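Local coordinates for hypothetical protein, IPT/TIG domain protein (Bacteroides ovatus, PDB 4HW6) that is of unknown function but probably serves as an auxiliary nutrient-binding, possibly carbohydrate-binding, protein that joins an IPT/TIG domain to a six-bladed beta-propeller, at residues A[251-256]-A[262-267]; A[243-248]-A[274-279]; A[61-64]-A[69-72]; A[377-382]-A[427-432]; A[112-117]-A[167-172]. All blocks are in the same frame, centred on the assembly; numbering follows the deposited sequence.

Contact 1. Residues A[251-256]-A[262-267]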
# COMPACT_ATOMS: atom_id res chain seq x y z
N MSE A 251 26.57 -11.34 -6.03
CA MSE A 251 26.38 -10.56 -7.26
C MSE A 251 24.91 -10.40 -7.57
O MSE A 251 24.04 -11.07 -6.96
CB MSE A 251 27.08 -11.27 -8.44
CG MSE A 251 26.50 -12.65 -8.77
SE MSE A 251 27.65 -13.72 -9.90
CE MSE A 251 29.26 -13.76 -8.82
N ILE A 252 24.63 -9.47 -8.49
CA ILE A 252 23.34 -9.40 -9.11
C ILE A 252 23.49 -9.98 -10.52
O ILE A 252 24.41 -9.63 -11.26
CB ILE A 252 22.83 -7.95 -9.20
CG1 ILE A 252 22.71 -7.37 -7.79
CG2 ILE A 252 21.50 -7.88 -9.96
CD1 ILE A 252 22.46 -5.87 -7.79
N SER A 253 22.55 -10.84 -10.87
CA SER A 253 22.46 -11.46 -12.17
C SER A 253 21.24 -10.92 -12.89
O SER A 253 20.35 -10.30 -12.27
CB SER A 253 22.33 -12.99 -12.02
OG SER A 253 23.42 -13.56 -11.27
N SER A 254 21.13 -11.21 -14.18
CA SER A 254 19.89 -10.92 -14.91
C SER A 254 19.57 -11.93 -15.98
O SER A 254 20.46 -12.61 -16.53
CB SER A 254 19.93 -9.54 -15.58
OG SER A 254 20.85 -9.52 -16.66
N TYR A 255 18.28 -11.96 -16.31
CA TYR A 255 17.74 -12.68 -17.44
C TYR A 255 16.87 -11.73 -18.25
O TYR A 255 16.00 -11.03 -17.71
CB TYR A 255 16.92 -13.90 -16.96
CG TYR A 255 16.20 -14.58 -18.10
CD1 TYR A 255 16.84 -15.50 -18.91
CD2 TYR A 255 14.88 -14.28 -18.39
CE1 TYR A 255 16.19 -16.11 -19.97
CE2 TYR A 255 14.22 -14.90 -19.43
CZ TYR A 255 14.87 -15.82 -20.23
OH TYR A 255 14.19 -16.42 -21.28
N ASP A 256 17.13 -11.68 -19.56
CA ASP A 256 16.37 -10.82 -20.47
C ASP A 256 15.27 -11.61 -21.17
O ASP A 256 15.56 -12.40 -22.07
CB ASP A 256 17.30 -10.23 -21.51
CG ASP A 256 16.62 -9.21 -22.41
OD1 ASP A 256 15.38 -9.13 -22.41
OD2 ASP A 256 17.33 -8.48 -23.08
N LEU A 262 21.39 -14.25 -20.59
CA LEU A 262 21.73 -14.32 -19.20
C LEU A 262 23.03 -13.56 -18.97
O LEU A 262 23.99 -13.73 -19.72
CB LEU A 262 21.94 -15.77 -18.80
CG LEU A 262 20.66 -16.58 -18.70
CD1 LEU A 262 20.85 -18.04 -19.12
CD2 LEU A 262 20.12 -16.48 -17.28
N THR A 263 23.04 -12.72 -17.94
CA THR A 263 24.26 -12.04 -17.51
C THR A 263 24.47 -12.48 -16.08
O THR A 263 23.76 -12.03 -15.19
CB THR A 263 24.09 -10.52 -17.61
OG1 THR A 263 23.78 -10.17 -18.97
CG2 THR A 263 25.37 -9.78 -17.17
N GLU A 264 25.44 -13.37 -15.87
CA GLU A 264 25.64 -13.91 -14.53
C GLU A 264 26.06 -12.82 -13.54
O GLU A 264 25.58 -12.80 -12.42
CB GLU A 264 26.68 -15.03 -14.55
CG GLU A 264 26.79 -15.71 -13.20
CD GLU A 264 27.60 -16.99 -13.20
OE1 GLU A 264 28.24 -17.31 -14.23
OE2 GLU A 264 27.63 -17.65 -12.13
N GLU A 265 26.98 -11.94 -13.95
CA GLU A 265 27.49 -10.92 -13.06
C GLU A 265 27.22 -9.53 -13.63
O GLU A 265 28.09 -8.94 -14.28
CB GLU A 265 28.99 -11.15 -12.87
CG GLU A 265 29.59 -10.35 -11.72
CD GLU A 265 31.08 -10.60 -11.59
OE1 GLU A 265 31.48 -11.76 -11.37
OE2 GLU A 265 31.85 -9.63 -11.70
N GLU A 266 26.02 -9.00 -13.39
CA GLU A 266 25.74 -7.58 -13.71
C GLU A 266 26.67 -6.72 -12.86
O GLU A 266 27.26 -5.77 -13.37
CB GLU A 266 24.28 -7.21 -13.46
CG GLU A 266 23.29 -7.83 -14.46
CD GLU A 266 23.20 -7.06 -15.76
OE1 GLU A 266 23.89 -6.03 -15.91
OE2 GLU A 266 22.41 -7.49 -16.66
N VAL A 267 26.79 -7.05 -11.58
CA VAL A 267 27.75 -6.40 -10.69
C VAL A 267 28.01 -7.27 -9.49
O VAL A 267 27.14 -8.04 -9.08
CB VAL A 267 27.22 -4.99 -10.24
CG1 VAL A 267 26.08 -5.11 -9.25
CG2 VAL A 267 28.36 -4.12 -9.71
O HOH W 1 20.79 -10.51 -19.20

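Contact 2. Residues A[243-248]-A[274-279]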
# COMPACT_ATOMS: atom_id res chain seq x y z
N TYR A 243 16.23 -8.88 -12.89
CA TYR A 243 17.41 -8.87 -12.04
C TYR A 243 17.18 -9.71 -10.81
O TYR A 243 16.14 -9.61 -10.16
CB TYR A 243 17.82 -7.43 -11.66
CG TYR A 243 18.31 -6.59 -12.85
CD1 TYR A 243 17.40 -6.06 -13.79
CD2 TYR A 243 19.67 -6.30 -13.02
CE1 TYR A 243 17.84 -5.28 -14.86
CE2 TYR A 243 20.12 -5.53 -14.10
CZ TYR A 243 19.19 -5.01 -15.01
OH TYR A 243 19.62 -4.26 -16.09
N TYR A 244 18.16 -10.57 -10.49
CA TYR A 244 18.01 -11.49 -9.37
C TYR A 244 19.30 -11.76 -8.63
O TYR A 244 20.38 -11.39 -9.09
CB TYR A 244 17.37 -12.80 -9.83
CG TYR A 244 18.17 -13.65 -10.81
CD1 TYR A 244 18.20 -13.36 -12.18
CD2 TYR A 244 18.89 -14.75 -10.38
CE1 TYR A 244 18.90 -14.16 -13.07
CE2 TYR A 244 19.60 -15.55 -11.26
CZ TYR A 244 19.59 -15.27 -12.60
OH TYR A 244 20.31 -16.06 -13.49
N THR A 245 19.16 -12.37 -7.44
CA THR A 245 20.28 -12.88 -6.69
C THR A 245 20.09 -14.38 -6.43
O THR A 245 18.96 -14.89 -6.48
CB THR A 245 20.47 -12.17 -5.31
OG1 THR A 245 19.38 -12.49 -4.44
CG2 THR A 245 20.57 -10.66 -5.46
N ARG A 246 21.22 -15.05 -6.22
CA ARG A 246 21.29 -16.46 -5.82
C ARG A 246 22.13 -16.62 -4.56
O ARG A 246 23.19 -16.02 -4.42
CB ARG A 246 21.98 -17.28 -6.91
CG ARG A 246 21.21 -17.40 -8.21
CD ARG A 246 22.02 -18.17 -9.22
NE ARG A 246 23.24 -17.44 -9.56
CZ ARG A 246 24.31 -17.92 -10.17
NH1 ARG A 246 24.40 -19.19 -10.53
NH2 ARG A 246 25.33 -17.10 -10.41
N TYR A 247 21.66 -17.47 -3.66
CA TYR A 247 22.28 -17.66 -2.36
C TYR A 247 23.79 -17.81 -2.38
O TYR A 247 24.47 -17.20 -1.57
CB TYR A 247 21.62 -18.85 -1.66
CG TYR A 247 22.08 -19.08 -0.24
CD1 TYR A 247 23.19 -19.86 0.03
CD2 TYR A 247 21.37 -18.56 0.85
CE1 TYR A 247 23.61 -20.08 1.32
CE2 TYR A 247 21.80 -18.76 2.14
CZ TYR A 247 22.91 -19.52 2.38
OH TYR A 247 23.35 -19.74 3.68
N HIS A 248 24.32 -18.62 -3.30
CA HIS A 248 25.73 -18.96 -3.27
C HIS A 248 26.68 -18.05 -4.06
O HIS A 248 27.86 -18.38 -4.20
CB HIS A 248 25.91 -20.39 -3.74
CG HIS A 248 25.37 -21.40 -2.78
ND1 HIS A 248 25.99 -21.67 -1.58
CD2 HIS A 248 24.26 -22.18 -2.83
CE1 HIS A 248 25.30 -22.61 -0.94
NE2 HIS A 248 24.25 -22.94 -1.68
N SER A 274 22.26 -14.95 1.83
CA SER A 274 21.25 -14.22 2.58
C SER A 274 20.11 -13.86 1.62
O SER A 274 20.24 -14.04 0.40
CB SER A 274 21.88 -12.94 3.19
OG SER A 274 21.08 -12.39 4.22
N ASN A 275 19.00 -13.39 2.17
CA ASN A 275 17.87 -13.01 1.36
C ASN A 275 18.07 -11.55 0.95
O ASN A 275 18.47 -10.72 1.79
CB ASN A 275 16.57 -13.11 2.16
CG ASN A 275 16.02 -14.52 2.24
OD1 ASN A 275 16.64 -15.48 1.78
ND2 ASN A 275 14.85 -14.66 2.84
N PHE A 276 17.74 -11.23 -0.29
CA PHE A 276 17.73 -9.85 -0.77
C PHE A 276 16.42 -9.63 -1.49
O PHE A 276 15.82 -10.56 -2.01
CB PHE A 276 18.91 -9.59 -1.72
CG PHE A 276 20.25 -9.85 -1.10
CD1 PHE A 276 20.80 -8.92 -0.23
CD2 PHE A 276 20.93 -11.04 -1.34
CE1 PHE A 276 22.01 -9.18 0.40
CE2 PHE A 276 22.14 -11.28 -0.73
CZ PHE A 276 22.69 -10.35 0.14
N HIS A 277 16.00 -8.37 -1.53
CA HIS A 277 14.85 -7.96 -2.32
C HIS A 277 15.25 -6.70 -3.04
O HIS A 277 15.59 -5.70 -2.41
CB HIS A 277 13.65 -7.70 -1.44
CG HIS A 277 12.40 -7.41 -2.22
ND1 HIS A 277 11.81 -8.33 -3.05
CD2 HIS A 277 11.66 -6.28 -2.31
CE1 HIS A 277 10.75 -7.77 -3.62
NE2 HIS A 277 10.64 -6.53 -3.19
N ILE A 278 15.17 -6.75 -4.36
CA ILE A 278 15.55 -5.63 -5.22
C ILE A 278 14.30 -4.96 -5.74
O ILE A 278 13.36 -5.63 -6.15
CB ILE A 278 16.45 -6.11 -6.37
CG1 ILE A 278 17.76 -6.70 -5.82
CG2 ILE A 278 16.79 -4.94 -7.32
CD1 ILE A 278 18.61 -7.42 -6.86
N VAL A 279 14.26 -3.63 -5.66
CA VAL A 279 13.14 -2.85 -6.17
C VAL A 279 13.66 -1.67 -7.00
O VAL A 279 14.38 -0.81 -6.49
CB VAL A 279 12.23 -2.28 -5.03
CG1 VAL A 279 10.97 -1.70 -5.64
CG2 VAL A 279 11.89 -3.33 -3.96
O HOH W 2 20.71 -14.33 -2.50

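Contact 3. Residues A[61-64]-A[69-72]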
# COMPACT_ATOMS: atom_id res chain seq x y z
N VAL A 61 -28.53 16.63 9.81
CA VAL A 61 -28.93 17.96 10.24
C VAL A 61 -29.68 17.84 11.56
O VAL A 61 -30.65 17.08 11.66
CB VAL A 61 -29.85 18.64 9.19
CG1 VAL A 61 -30.29 20.01 9.67
CG2 VAL A 61 -29.14 18.74 7.85
N ILE A 62 -29.21 18.58 12.56
CA ILE A 62 -29.78 18.56 13.91
C ILE A 62 -30.85 19.64 14.12
O ILE A 62 -31.89 19.37 14.71
CB ILE A 62 -28.69 18.74 14.97
CG1 ILE A 62 -27.69 17.58 14.86
CG2 ILE A 62 -29.29 18.81 16.37
CD1 ILE A 62 -26.65 17.59 15.96
N ASN A 63 -30.58 20.85 13.65
CA ASN A 63 -31.59 21.91 13.69
C ASN A 63 -31.41 22.84 12.50
O ASN A 63 -30.36 22.83 11.84
CB ASN A 63 -31.59 22.67 15.04
CG ASN A 63 -30.37 23.57 15.23
OD1 ASN A 63 -30.08 24.43 14.40
ND2 ASN A 63 -29.68 23.40 16.35
N VAL A 64 -32.46 23.61 12.20
CA VAL A 64 -32.38 24.66 11.20
C VAL A 64 -33.20 25.85 11.72
O VAL A 64 -34.28 25.67 12.28
CB VAL A 64 -32.87 24.17 9.80
CG1 VAL A 64 -34.33 23.75 9.84
CG2 VAL A 64 -32.63 25.25 8.74
N LEU A 69 -27.96 26.59 10.58
CA LEU A 69 -28.32 25.21 10.84
C LEU A 69 -27.13 24.55 11.53
O LEU A 69 -26.00 25.02 11.41
CB LEU A 69 -28.72 24.47 9.55
CG LEU A 69 -27.68 24.28 8.43
CD1 LEU A 69 -26.72 23.14 8.79
CD2 LEU A 69 -28.36 23.98 7.09
N LEU A 70 -27.43 23.50 12.29
CA LEU A 70 -26.44 22.69 12.97
C LEU A 70 -26.43 21.32 12.32
O LEU A 70 -27.48 20.68 12.20
CB LEU A 70 -26.78 22.56 14.45
CG LEU A 70 -25.88 21.69 15.34
CD1 LEU A 70 -24.49 22.29 15.46
CD2 LEU A 70 -26.49 21.51 16.73
N CYS A 71 -25.25 20.86 11.91
CA CYS A 71 -25.13 19.55 11.30
C CYS A 71 -23.87 18.83 11.82
O CYS A 71 -23.08 19.40 12.59
CB CYS A 71 -25.13 19.66 9.77
SG CYS A 71 -23.62 20.39 9.11
N ILE A 72 -23.74 17.57 11.45
CA ILE A 72 -22.63 16.73 11.87
C ILE A 72 -21.78 16.37 10.66
O ILE A 72 -22.28 15.81 9.67
CB ILE A 72 -23.14 15.44 12.55
CG1 ILE A 72 -23.96 15.79 13.80
CG2 ILE A 72 -22.00 14.50 12.93
CD1 ILE A 72 -24.55 14.56 14.47

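Contact 4. Residues A[377-382]-A[427-432]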
# COMPACT_ATOMS: atom_id res chain seq x y z
N THR A 377 12.13 6.94 8.90
CA THR A 377 11.15 7.27 9.94
C THR A 377 10.16 6.11 10.04
O THR A 377 10.04 5.33 9.10
CB THR A 377 10.40 8.56 9.62
OG1 THR A 377 9.72 8.38 8.37
CG2 THR A 377 11.36 9.76 9.56
N THR A 378 9.53 5.94 11.19
CA THR A 378 8.54 4.88 11.36
C THR A 378 7.13 5.41 11.05
O THR A 378 6.71 6.41 11.58
CB THR A 378 8.66 4.28 12.77
OG1 THR A 378 9.97 3.67 12.87
CG2 THR A 378 7.57 3.19 13.00
N TYR A 379 6.45 4.76 10.11
CA TYR A 379 5.12 5.18 9.70
C TYR A 379 4.00 4.56 10.54
O TYR A 379 3.04 5.27 10.90
CB TYR A 379 4.93 4.82 8.23
CG TYR A 379 3.62 5.19 7.57
CD1 TYR A 379 3.19 6.53 7.47
CD2 TYR A 379 2.85 4.21 6.98
CE1 TYR A 379 2.00 6.85 6.80
CE2 TYR A 379 1.67 4.53 6.32
CZ TYR A 379 1.24 5.83 6.24
OH TYR A 379 0.07 6.08 5.58
N ALA A 380 4.12 3.27 10.86
CA ALA A 380 3.08 2.56 11.60
C ALA A 380 3.64 1.40 12.43
O ALA A 380 4.60 0.74 12.01
CB ALA A 380 1.99 2.06 10.62
N GLY A 381 3.01 1.15 13.58
CA GLY A 381 3.35 0.02 14.44
C GLY A 381 3.93 0.44 15.76
O GLY A 381 4.19 1.64 15.97
N ARG A 382 4.13 -0.54 16.64
CA ARG A 382 4.70 -0.36 17.97
C ARG A 382 3.86 0.59 18.85
O ARG A 382 4.38 1.35 19.68
CB ARG A 382 6.16 0.09 17.88
CG ARG A 382 7.04 -0.90 17.13
CD ARG A 382 8.45 -0.39 17.01
NE ARG A 382 9.20 -0.49 18.25
CZ ARG A 382 9.96 -1.54 18.58
NH1 ARG A 382 10.00 -2.61 17.81
NH2 ARG A 382 10.65 -1.52 19.72
N ARG A 427 -3.64 -6.36 6.38
CA ARG A 427 -4.02 -5.14 7.07
C ARG A 427 -4.08 -4.01 6.02
O ARG A 427 -3.48 -4.11 4.95
CB ARG A 427 -3.01 -4.78 8.16
CG ARG A 427 -2.67 -5.89 9.14
CD ARG A 427 -3.79 -6.21 10.10
NE ARG A 427 -3.99 -5.20 11.14
CZ ARG A 427 -3.18 -4.96 12.17
NH1 ARG A 427 -2.10 -5.66 12.40
NH2 ARG A 427 -3.50 -4.02 13.03
N LYS A 428 -4.86 -2.99 6.33
CA LYS A 428 -4.98 -1.81 5.46
C LYS A 428 -4.56 -0.56 6.22
O LYS A 428 -4.86 -0.41 7.40
CB LYS A 428 -6.40 -1.70 4.96
CG LYS A 428 -6.72 -0.51 4.07
CD LYS A 428 -8.16 -0.68 3.58
CE LYS A 428 -8.78 0.57 3.03
NZ LYS A 428 -10.20 0.28 2.65
N ILE A 429 -3.82 0.33 5.55
CA ILE A 429 -3.54 1.66 6.10
C ILE A 429 -4.20 2.67 5.18
O ILE A 429 -3.89 2.74 3.99
CB ILE A 429 -2.03 1.96 6.23
CG1 ILE A 429 -1.31 0.90 7.09
CG2 ILE A 429 -1.84 3.36 6.83
CD1 ILE A 429 0.19 1.09 7.20
N ALA A 430 -5.12 3.46 5.72
CA ALA A 430 -5.91 4.40 4.94
C ALA A 430 -6.51 5.42 5.90
O ALA A 430 -6.46 5.24 7.12
CB ALA A 430 -7.07 3.67 4.21
N PRO A 431 -7.09 6.49 5.34
CA PRO A 431 -7.85 7.43 6.16
C PRO A 431 -8.96 6.75 6.94
O PRO A 431 -9.63 5.85 6.42
CB PRO A 431 -8.46 8.38 5.14
CG PRO A 431 -7.60 8.30 3.95
CD PRO A 431 -7.01 6.91 3.93
N GLU A 432 -9.14 7.16 8.19
CA GLU A 432 -10.21 6.70 9.05
C GLU A 432 -11.55 7.03 8.42
O GLU A 432 -11.69 8.13 7.90
CB GLU A 432 -10.13 7.43 10.40
CG GLU A 432 -10.20 8.96 10.28
CD GLU A 432 -9.94 9.67 11.58
OE1 GLU A 432 -10.25 9.11 12.64
OE2 GLU A 432 -9.43 10.81 11.55

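Contact 5. Residues A[112-117]-A[167-172]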
# COMPACT_ATOMS: atom_id res chain seq x y z
N THR A 112 -6.42 -0.85 9.69
CA THR A 112 -7.62 -1.68 9.81
C THR A 112 -7.29 -3.10 9.30
O THR A 112 -6.20 -3.34 8.77
CB THR A 112 -8.82 -1.12 9.02
OG1 THR A 112 -8.45 -0.86 7.66
CG2 THR A 112 -9.35 0.13 9.67
N THR A 113 -8.22 -4.03 9.47
CA THR A 113 -8.06 -5.39 8.94
C THR A 113 -8.92 -5.55 7.69
O THR A 113 -10.13 -5.36 7.75
CB THR A 113 -8.39 -6.45 10.01
OG1 THR A 113 -7.50 -6.24 11.13
CG2 THR A 113 -8.23 -7.86 9.44
N PHE A 114 -8.28 -5.89 6.57
CA PHE A 114 -8.92 -6.01 5.27
C PHE A 114 -9.36 -7.45 4.96
O PHE A 114 -10.52 -7.69 4.62
CB PHE A 114 -7.96 -5.47 4.21
CG PHE A 114 -8.46 -5.60 2.79
CD1 PHE A 114 -9.74 -5.24 2.44
CD2 PHE A 114 -7.60 -6.06 1.80
CE1 PHE A 114 -10.19 -5.38 1.13
CE2 PHE A 114 -8.04 -6.19 0.49
CZ PHE A 114 -9.33 -5.86 0.17
N LEU A 115 -8.44 -8.40 5.10
CA LEU A 115 -8.76 -9.80 4.82
C LEU A 115 -8.14 -10.74 5.83
O LEU A 115 -7.03 -10.51 6.33
CB LEU A 115 -8.26 -10.21 3.43
CG LEU A 115 -8.85 -9.50 2.22
CD1 LEU A 115 -7.94 -9.69 1.01
CD2 LEU A 115 -10.26 -10.01 1.93
N GLY A 116 -8.88 -11.83 6.10
CA GLY A 116 -8.43 -12.90 6.98
C GLY A 116 -9.16 -12.89 8.29
O GLY A 116 -9.30 -11.82 8.92
N LYS A 117 -9.60 -14.08 8.73
CA LYS A 117 -10.30 -14.23 10.00
C LYS A 117 -9.79 -15.49 10.68
O LYS A 117 -9.53 -16.49 10.02
CB LYS A 117 -11.81 -14.34 9.77
CG LYS A 117 -12.40 -13.08 9.14
CD LYS A 117 -13.87 -13.30 8.80
CE LYS A 117 -14.56 -12.04 8.32
NZ LYS A 117 -16.00 -12.31 8.08
N VAL A 167 -6.06 -11.92 -4.86
CA VAL A 167 -7.14 -11.08 -4.42
C VAL A 167 -7.77 -10.45 -5.66
O VAL A 167 -7.13 -9.66 -6.36
CB VAL A 167 -6.68 -9.99 -3.44
CG1 VAL A 167 -7.84 -9.13 -3.03
CG2 VAL A 167 -6.00 -10.60 -2.20
N ASP A 168 -9.02 -10.81 -5.93
CA ASP A 168 -9.80 -10.37 -7.09
C ASP A 168 -10.84 -9.37 -6.61
O ASP A 168 -11.87 -9.74 -6.04
CB ASP A 168 -10.46 -11.60 -7.72
CG ASP A 168 -11.36 -11.29 -8.90
OD1 ASP A 168 -11.72 -10.13 -9.17
OD2 ASP A 168 -11.75 -12.27 -9.56
N PHE A 169 -10.60 -8.08 -6.85
CA PHE A 169 -11.48 -7.04 -6.31
C PHE A 169 -12.84 -6.98 -7.02
O PHE A 169 -13.84 -6.63 -6.40
CB PHE A 169 -10.79 -5.67 -6.37
CG PHE A 169 -9.71 -5.48 -5.33
CD1 PHE A 169 -8.43 -5.96 -5.53
CD2 PHE A 169 -9.98 -4.82 -4.14
CE1 PHE A 169 -7.43 -5.79 -4.59
CE2 PHE A 169 -8.97 -4.63 -3.20
CZ PHE A 169 -7.69 -5.12 -3.41
N VAL A 170 -12.87 -7.31 -8.31
CA VAL A 170 -14.11 -7.23 -9.09
C VAL A 170 -15.09 -8.26 -8.54
O VAL A 170 -16.26 -7.96 -8.33
CB VAL A 170 -13.85 -7.46 -10.60
CG1 VAL A 170 -15.15 -7.70 -11.38
CG2 VAL A 170 -13.08 -6.28 -11.18
N ASN A 171 -14.61 -9.48 -8.30
CA ASN A 171 -15.45 -10.56 -7.78
C ASN A 171 -15.42 -10.69 -6.25
O ASN A 171 -16.12 -11.54 -5.70
CB ASN A 171 -15.07 -11.86 -8.45
CG ASN A 171 -15.30 -11.81 -9.93
OD1 ASN A 171 -16.40 -11.51 -10.35
ND2 ASN A 171 -14.25 -12.02 -10.73
N GLN A 172 -14.62 -9.86 -5.60
CA GLN A 172 -14.49 -9.88 -4.14
C GLN A 172 -14.21 -11.32 -3.67
O GLN A 172 -14.93 -11.87 -2.85
CB GLN A 172 -15.75 -9.30 -3.51
CG GLN A 172 -16.06 -7.88 -3.96
CD GLN A 172 -15.29 -6.84 -3.16
OE1 GLN A 172 -15.54 -6.67 -1.97
NE2 GLN A 172 -14.37 -6.13 -3.81

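Contact 1. Residues A[251-256]-A[262-267]
M251, present as selenomethionine, lies over the bend at E264 and E265 in the returning strand of a beta hairpin that forms the outer part of one propeller blade. The strands run antiparallel, with a classic beta bulge where E266 and V267 both face I252. In M251, chi1 (63°) with an extended chi2 brings SE to 3.4 Å from E264 O, and the bend at chi3 (58°) turns CE toward E265 OE1. I252 bonds through its backbone to both bulge residues: its N donates to V267 O at 2.9 Å, nearly along the C=O axis, and its O receives E266 N in a more bent bond (N-H...O 134°). The side chains of I252 and V267 run side by side and the same way. S253 takes the opposite face, and its hydroxyl donates to E264 O at 2.6 Å, where the chain turns a corner; the carboxylate of E264 itself turns to a salt bridge with R246. S254 forms a pair of backbone bonds with T263. Its OG donates to the anti lone pair of E266 OE2 at 2.6 Å and accepts from a water that also meets T263 OG1 at 3.0 Å. E266 OE2 additionally forms a salt bridge with K241, so the serine and the lysine together hold this carboxylate. At the far end Y255 pairs with L262 on the other face, where L262 CD2 comes to the edge of the tyrosine ring, 3.8 Å from CD1.

Contact 2. Residues A[243-248]-A[274-279]
T245 holds its OG1 between its own backbone N and carbonyl carbon (chi1 68°), a setting that gives its two branches separate tasks against F276 and I278: the hydroxyl faces the phenylalanine, and the methyl, on the side opposite the carbonyl carbon, faces the isoleucine. F276 for its part carries CG on the side of its backbone N (chi1 -59°), and the two side chains meet at about a right angle. T245 OG1 approaches the edge of the ring, near its plane, 3.8 Å from F276 CD2. The methyl CG2 rests 4.0 Å from I278 CD1. A water completes the join: it lies 3.0 Å from T245 OG1 and donates to S274 O, also at 3.0 Å, sitting in the plane of the F276 ring at its edge. Farther along, the ring of Y247 brings CD2 to 3.8 Å from S274 N, while its CD1 lies over the centre of the H248 imidazole. The contact joins adjacent blades of the beta-propeller, 243-248 covering the end of strand 242-244 and the loop after it, and 274-279 leading into strand 276-280 of the next; F276 also meets Y291 edge-to-face within its own blade. With an alanine in place of T245, the bridging water would probably lose its hold on this side and I278 CD1 its methyl neighbour. Between 243-248 and 274-279 the polar link is thus the water shared by T245 OG1 and S274 O, and beside it the buried seam is made by a methyl, an isoleucine tip and an aromatic edge.

Contact 3. Residues A[61-64]-A[69-72]
The carboxamide of N63, the flat side-chain group of this contact, lays one face against L70, with L70 CB above it, 3.6 Å from ND2, and L70 CD2 nearer the nitrogen side, 3.7 Å from ND2; OD1 also lies within van der Waals range of CB. N63 reaches this position because its CG is held between the backbone N and carbonyl carbon (chi1 72°), folding the amide back over the neighbouring strand. The two strands form an antiparallel beta hairpin within the IPT/TIG domain, an immunoglobulin-like fold of the E-set clan, and their short axes approach to 4.6 Å. A classic beta bulge interrupts the pairing, since I62 and N63 both face L70. L70 O receives I62 N at 2.7 Å in a firm bond, and N63 N as well, at a weak 3.4 Å. In return L70 N donates to N63 O at 3.0 Å, the donor standing above the carbonyl plane. The extra residue of the bulge also brings I62 round toward L70, so that these two side chains run alongside each other, pointing the same way; beyond them, I62 CD1 touches the side chain of I72. V61, V64, L69 and C71 share the other face. V64, L69 and C71 are buried there, V61 and L69 pack on V50 and V52 of strand 50-54, and F43 covers V64 and L69. Here the apolar side chains of V64 and L69 meet across the strands, V64 CG2 4.1 Å from L69 CB.

Contact 4. Residues A[377-382]-A[427-432]
The seam between two neighbouring blades of the beta-propeller is filled here by I429, which reaches from strand 425-431 to Y379 and A380 of strand 375-380. The strands are well apart, with A380 and I429 CA atoms 8.7 Å from each other, so the join is made entirely by side chains. Both branches of the isoleucine take part. CG2, set opposite the backbone N, lies against the far end of the tyrosine, 3.7 Å from Y379 CE2 and 3.6 Å from Y379 OH. CD1, at the end of the extended other branch (chi2 177°), passes CE2 of Y379 and meets A380 CB at 4.0 Å. Tyrosine and isoleucine run antiparallel alongside one another, the isoleucine branches meeting the outer part of the ring. Y379 and A380 can both turn to the same isoleucine because they form a classic beta bulge opposite V367, which brings two successive side chains round to one side. Behind the contact, Y358 meets the Y379 ring edge-to-face, and I429 is backed by F416 and I418 of its own sheet. The contact therefore has the character of an apolar inter-blade seam, in which the sheets of a beta-propeller pack face to face around the central axis.

Contact 5. Residues A[112-117]-A[167-172]
L115 and F114 project from strand 109-115 of the beta-propeller to meet V167 and F169 of the next blade. Apolar contact accounts for the first pair: L115 and V167 meet end on, with L115 CD1 3.9 Å from V167 CG2. The second pair is aromatic. The rings of F114 and F169 are nearly parallel (planes at 15°) but offset, with little overlap, their centroids 5.9 Å from each other and F114 CZ 3.6 Å from F169 CE2. Both F114 and L115 face V426 in a classic beta bulge, which turns two successive side chains toward the same neighbouring blade. Y417 stacks on F114 and F132 meets it edge-to-face; a leucine in place of F114 would probably leave Y417 and F132 without their aromatic partner and open a gap beside F169. Hydrogen bonds shape the turn that carries F169. D168 OD1 accepts N171 N at 3.1 Å, an Asx motif, and D168 OD2 accepts from the side-chain ND2 of N171. Beyond it, the amide of Q172 folds back, NE2 donating to F169 O at 2.7 Å, in the carbonyl plane and on a lone pair.

Overall arrangement
Contacts 1 and 2 adjoin, their centres 11 Å apart: the hairpin of 251-256 and 262-267 continues the sheet whose strand 242-244 contact 2 ties to the following blade. Contacts 4 and 5, 18 Å apart between centres, flank the blade in which strand 109-115 pairs with strand 425-431 near the C-terminus, K428 O receiving T112 N at 2.8 Å; this sheet thereby closes the propeller ring. Contacts 2 and 4 are 27 Å apart between centres. Contact 3 belongs to the separate IPT/TIG domain, 34 Å from contact 4 and 66 Å from contact 1 between centres. No ligand site is established, so none of these contacts can be tied to binding.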